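Local coordinates for putative hexulose 6 phosphate synthase (Salmonella typhimurium, PDB 3F4W), which is of unknown function but has the fold of a TIM-barrel enzyme of the HUMPS family and pairs with a second copy of itself, at residues 28-33 and 57-62; 61-66 and 82-87. All blocks are in the same frame, centred on the assembly; numbering follows the deposited sequence.

Contact 1 of 2, residues 28-33 and 57-62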
loop_
_atom_site.group_PDB
_atom_site.type_symbol
_atom_site.label_atom_id
_atom_site.label_comp_id
_atom_site.label_asym_id
_atom_site.label_seq_id
_atom_site.Cartn_x
_atom_site.Cartn_y
_atom_site.Cartn_z
ATOM N N ILE A 28 16.178 12.279 7.209
ATOM C CA ILE A 28 15.640 11.016 6.716
ATOM C C ILE A 28 15.171 11.153 5.276
ATOM O O ILE A 28 14.355 12.015 4.963
ATOM C CB ILE A 28 14.448 10.540 7.565
ATOM C CG1 ILE A 28 14.863 10.374 9.030
ATOM C CG2 ILE A 28 13.893 9.237 7.007
ATOM C CD1 ILE A 28 13.702 10.088 9.971
ATOM N N ILE A 29 15.697 10.310 4.398
ATOM C CA ILE A 29 15.260 10.297 3.012
ATOM C C ILE A 29 14.129 9.287 2.872
ATOM O O ILE A 29 14.304 8.102 3.158
ATOM C CB ILE A 29 16.411 9.915 2.062
ATOM C CG1 ILE A 29 17.621 10.822 2.306
ATOM C CG2 ILE A 29 15.949 9.975 0.610
ATOM C CD1 ILE A 29 18.804 10.525 1.405
ATOM N N GLU A 30 12.963 9.756 2.450
ATOM C CA GLU A 30 11.825 8.866 2.284
ATOM C C GLU A 30 11.621 8.487 0.819
ATOM O O GLU A 30 11.439 9.348 -0.038
ATOM C CB GLU A 30 10.543 9.495 2.835
ATOM C CG GLU A 30 9.286 8.707 2.478
ATOM C CD GLU A 30 8.001 9.422 2.854
ATOM O OE1 GLU A 30 8.015 10.229 3.806
ATOM O OE2 GLU A 30 6.969 9.171 2.194
ATOM N N VAL A 31 11.661 7.193 0.534
ATOM C CA VAL A 31 11.237 6.720 -0.776
ATOM C C VAL A 31 9.716 6.585 -0.744
ATOM O O VAL A 31 9.183 5.661 -0.128
ATOM C CB VAL A 31 11.903 5.382 -1.138
ATOM C CG1 VAL A 31 11.380 4.862 -2.472
ATOM C CG2 VAL A 31 13.413 5.550 -1.179
ATOM N N GLY A 32 9.028 7.524 -1.387
ATOM C CA GLY A 32 7.573 7.555 -1.397
ATOM C C GLY A 32 6.935 6.343 -2.051
ATOM O O GLY A 32 7.590 5.609 -2.791
ATOM N N THR A 33 5.649 6.136 -1.792
ATOM C CA THR A 33 4.968 4.934 -2.268
ATOM C C THR A 33 4.963 4.775 -3.792
ATOM O O THR A 33 5.284 3.705 -4.299
ATOM C CB THR A 33 3.527 4.848 -1.737
ATOM O OG1 THR A 33 3.535 5.071 -0.324
ATOM C CG2 THR A 33 2.936 3.476 -2.030
ATOM N N LEU A 57 13.875 5.805 4.641
ATOM C CA LEU A 57 12.540 5.336 4.997
ATOM C C LEU A 57 11.846 4.804 3.743
ATOM O O LEU A 57 11.765 5.501 2.737
ATOM C CB LEU A 57 11.741 6.508 5.594
ATOM C CG LEU A 57 10.239 6.550 5.947
ATOM C CD1 LEU A 57 9.356 5.741 5.011
ATOM C CD2 LEU A 57 9.963 6.188 7.413
ATOM N N ALA A 58 11.356 3.568 3.798
ATOM C CA ALA A 58 10.580 3.017 2.688
ATOM C C ALA A 58 9.092 3.157 2.980
ATOM O O ALA A 58 8.561 2.481 3.864
ATOM C CB ALA A 58 10.942 1.551 2.457
ATOM N N ASP A 59 8.422 4.039 2.246
ATOM C CA ASP A 59 7.010 4.309 2.484
ATOM C C ASP A 59 6.125 3.287 1.778
ATOM O O ASP A 59 5.363 3.627 0.869
ATOM C CB ASP A 59 6.643 5.718 2.031
ATOM C CG ASP A 59 5.305 6.170 2.573
ATOM O OD1 ASP A 59 4.839 5.588 3.575
ATOM O OD2 ASP A 59 4.721 7.109 1.997
ATOM N N ALA A 60 6.235 2.034 2.203
ATOM C CA ALA A 60 5.481 0.948 1.587
ATOM C C ALA A 60 3.991 0.999 1.925
ATOM O O ALA A 60 3.165 0.472 1.178
ATOM C CB ALA A 60 6.073 -0.392 1.994
ATOM N N LYS A 61 3.648 1.642 3.039
ATOM C CA LYS A 61 2.263 1.671 3.511
ATOM C C LYS A 61 1.679 0.262 3.534
ATOM O O LYS A 61 0.602 0.004 2.986
ATOM C CB LYS A 61 1.401 2.588 2.636
ATOM C CG LYS A 61 1.595 4.075 2.895
ATOM C CD LYS A 61 0.586 4.894 2.102
ATOM C CE LYS A 61 0.778 6.386 2.318
ATOM N NZ LYS A 61 1.989 6.888 1.618
ATOM N N ILE A 62 2.404 -0.643 4.180
ATOM C CA ILE A 62 2.030 -2.047 4.253
ATOM C C ILE A 62 0.631 -2.270 4.831
ATOM O O ILE A 62 0.254 -1.672 5.842
ATOM C CB ILE A 62 3.065 -2.837 5.074
ATOM C CG1 ILE A 62 4.423 -2.804 4.369
ATOM C CG2 ILE A 62 2.616 -4.274 5.266
ATOM C CD1 ILE A 62 5.550 -3.407 5.183
HETATM O O HOH W 1 4.429 8.346 -0.293
#
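Asp59 reaches across to Glu30, Val31 and Thr33 at the C-terminal end of two parallel barrel strands. Its CB lies 3.3 Å from Val31 O, the carbonyl that also accepts the Asp59 N-H. CG stands anti to the backbone N (chi1 -165°), which carries the carboxylate over toward Glu30 and Thr33. OD1 turns to the hydroxyl of Thr82 on the next strand. OD2 is the busier oxygen. Lys61 NZ comes from above the carboxylate plane and makes a salt bridge with it, OD2 to NZ 2.8 Å. Water 1 donates to OD2 and accepts from Thr33 N, so it links the carboxylate to the start of helix 33-39. Glu30 OE2 lies 3.1 Å from Asp59 OD2, an approach of two acceptors with the carboxylate planes 78° apart. Gln4 NE2 is hydrogen-bonded to the other Glu30 oxygen, OE1.

Thr33 OG1 donates to Asp59 O at 2.6 Å and accepts from Lys61 NZ at 3.1 Å. Further back the register is plain parallel sheet. Leu57 N donates to Ile29 O, and Val31 N to Leu57 O. Ile28 CG2 packs on Leu57 CB at 3.8 Å, and Leu57 CD1 runs alongside Glu30 CG.

The cluster lies at the C-terminal ends of the strands, the end at which TIM-barrel enzymes usually carry their active site. Strand 2-7 flanks 28-31 on one side, and strand 80-84 flanks 55-62 on the other. Helices 42-50 and 66-75 cover the outer face at Val31, Ala58 and Ala60.

Contact 2 of 2, residues 61-66 and 82-87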
loop_
_atom_site.group_PDB
_atom_site.type_symbol
_atom_site.label_atom_id
_atom_site.label_comp_id
_atom_site.label_asym_id
_atom_site.label_seq_id
_atom_site.Cartn_x
_atom_site.Cartn_y
_atom_site.Cartn_z
ATOM N N LYS A 61 3.648 1.642 3.039
ATOM C CA LYS A 61 2.263 1.671 3.511
ATOM C C LYS A 61 1.679 0.262 3.534
ATOM O O LYS A 61 0.602 0.004 2.986
ATOM C CB LYS A 61 1.401 2.588 2.636
ATOM C CG LYS A 61 1.595 4.075 2.895
ATOM C CD LYS A 61 0.586 4.894 2.102
ATOM C CE LYS A 61 0.778 6.386 2.318
ATOM N NZ LYS A 61 1.989 6.888 1.618
ATOM N N ILE A 62 2.404 -0.643 4.180
ATOM C CA ILE A 62 2.030 -2.047 4.253
ATOM C C ILE A 62 0.631 -2.270 4.831
ATOM O O ILE A 62 0.254 -1.672 5.842
ATOM C CB ILE A 62 3.065 -2.837 5.074
ATOM C CG1 ILE A 62 4.423 -2.804 4.369
ATOM C CG2 ILE A 62 2.616 -4.274 5.266
ATOM C CD1 ILE A 62 5.550 -3.407 5.183
ATOM N N MET A 63 -0.136 -3.135 4.173
ATOM C CA MET A 63 -1.502 -3.429 4.585
ATOM C C MET A 63 -1.657 -4.919 4.865
ATOM O O MET A 63 -2.588 -5.342 5.547
ATOM C CB MET A 63 -2.482 -3.010 3.486
ATOM C CG MET A 63 -3.951 -3.126 3.873
ATOM S SD MET A 63 -4.412 -1.891 5.102
ATOM C CE MET A 63 -6.098 -2.360 5.506
ATOM N N ASP A 64 -0.734 -5.711 4.333
ATOM C CA ASP A 64 -0.801 -7.160 4.459
ATOM C C ASP A 64 0.573 -7.750 4.187
ATOM O O ASP A 64 1.462 -7.058 3.687
ATOM C CB ASP A 64 -1.840 -7.739 3.486
ATOM C CG ASP A 64 -2.143 -9.210 3.753
ATOM O OD1 ASP A 64 -2.630 -9.904 2.833
ATOM O OD2 ASP A 64 -1.890 -9.673 4.884
ATOM N N GLY A 65 0.744 -9.026 4.513
ATOM C CA GLY A 65 2.009 -9.707 4.302
ATOM C C GLY A 65 3.121 -8.970 5.012
ATOM O O GLY A 65 4.204 -8.777 4.463
ATOM N N GLY A 66 2.837 -8.563 6.245
ATOM C CA GLY A 66 3.705 -7.693 7.012
ATOM C C GLY A 66 5.167 -8.080 7.095
ATOM O O GLY A 66 6.040 -7.293 6.734
ATOM N N THR A 82 7.010 1.858 6.578
ATOM C CA THR A 82 5.699 2.271 7.062
ATOM C C THR A 82 4.676 1.155 6.903
ATOM O O THR A 82 4.671 0.434 5.906
ATOM C CB THR A 82 5.162 3.539 6.353
ATOM O OG1 THR A 82 5.130 3.324 4.937
ATOM C CG2 THR A 82 6.029 4.747 6.670
ATOM N N VAL A 83 3.829 1.019 7.916
ATOM C CA VAL A 83 2.683 0.126 7.887
ATOM C C VAL A 83 1.458 0.977 8.219
ATOM O O VAL A 83 1.560 1.944 8.971
ATOM C CB VAL A 83 2.830 -1.015 8.919
ATOM C CG1 VAL A 83 2.851 -0.453 10.337
ATOM C CG2 VAL A 83 1.706 -2.020 8.772
ATOM N N LEU A 84 0.312 0.636 7.646
ATOM C CA LEU A 84 -0.906 1.414 7.855
ATOM C C LEU A 84 -1.541 1.128 9.210
ATOM O O LEU A 84 -1.754 -0.027 9.570
ATOM C CB LEU A 84 -1.919 1.118 6.748
ATOM C CG LEU A 84 -2.016 2.028 5.518
ATOM C CD1 LEU A 84 -0.869 3.012 5.422
ATOM C CD2 LEU A 84 -2.137 1.176 4.254
ATOM N N GLY A 85 -1.857 2.186 9.949
ATOM C CA GLY A 85 -2.537 2.047 11.223
ATOM C C GLY A 85 -3.911 1.417 11.081
ATOM O O GLY A 85 -4.440 0.843 12.032
ATOM N N VAL A 86 -4.493 1.516 9.887
ATOM C CA VAL A 86 -5.827 0.968 9.657
ATOM C C VAL A 86 -5.808 -0.537 9.410
ATOM O O VAL A 86 -6.860 -1.165 9.341
ATOM C CB VAL A 86 -6.560 1.669 8.485
ATOM C CG1 VAL A 86 -6.917 3.099 8.863
ATOM C CG2 VAL A 86 -5.720 1.636 7.224
ATOM N N THR A 87 -4.617 -1.116 9.280
ATOM C CA THR A 87 -4.514 -2.552 9.042
ATOM C C THR A 87 -4.652 -3.352 10.336
ATOM O O THR A 87 -4.694 -2.789 11.429
ATOM C CB THR A 87 -3.200 -2.943 8.335
ATOM O OG1 THR A 87 -3.340 -4.253 7.770
ATOM C CG2 THR A 87 -2.030 -2.938 9.310
#
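Ile62 and Val83 pair as a parallel bridge, and backbone hydrogen bonds hold them in register. Ile62 N donates to Thr82 O at 3.0 Å. Leu84 N answers with a nearly straight bond to Ile62 O, 2.9 Å long, in the carbonyl plane.

Two threonine hydroxyls add polar links. Thr82 OG1 sits between its own backbone N and carbonyl carbon (chi1 56°) and accepts the Lys61 N-H at 2.9 Å. The same hydroxyl is tied to Asp59 OD1. At the far end Thr87 OG1 donates to Met63 O at 2.6 Å. It arrives 36° out of the carbonyl plane. The type I turn from Leu84 to Thr87, closed by Thr87 N to Leu84 O, brings that hydroxyl back to the loop after strand 55-62.

The rest is mostly van der Waals packing. Met63 is bent at chi2 (70°), and its SD slides past Thr87, 3.6 Å from Thr87 CB. Leu84 CD1 rests on the aliphatic part of Lys61, 3.6 Å from its CB. Leu84 CD2 lies near Lys61 O and also reaches Met63 SD, 3.9 Å away. Val83 CG2 lies against Ile62 O at 3.3 Å, and then against Ile62 CB.

These strands and helix 66-75 form a beta-alpha-beta unit, the repeating element of the TIM barrel. Helices 66-75 and 89-102 cover Ile62 and Val83 from outside, and strand 105-109 continues the sheet beyond Val83. The loop end faces the second subunit: the Asp64 carboxylate accepts hydrogen bonds from the backbone N of Thr137 and Asp138 of that subunit, and Met63 packs on its Cys112.

Strand 55-62 is common to both contacts, with strand 28-31 on one side and strand 80-84 on the other, so three successive strands of one barrel sheet are joined. The centre of contact 1 lies about 6 Å from the centre of the chain, that of contact 2 about 13 Å. Both are largely buried. Contact 1 gathers charged and polar groups at the strand ends. Contact 2 relies on backbone bonds, threonine hydroxyls and apolar contacts, and runs out into loops at the dimer interface. They share Lys61 and Ile62, and the hydrogen bond between Asp59 and Thr82 joins one contact to the other.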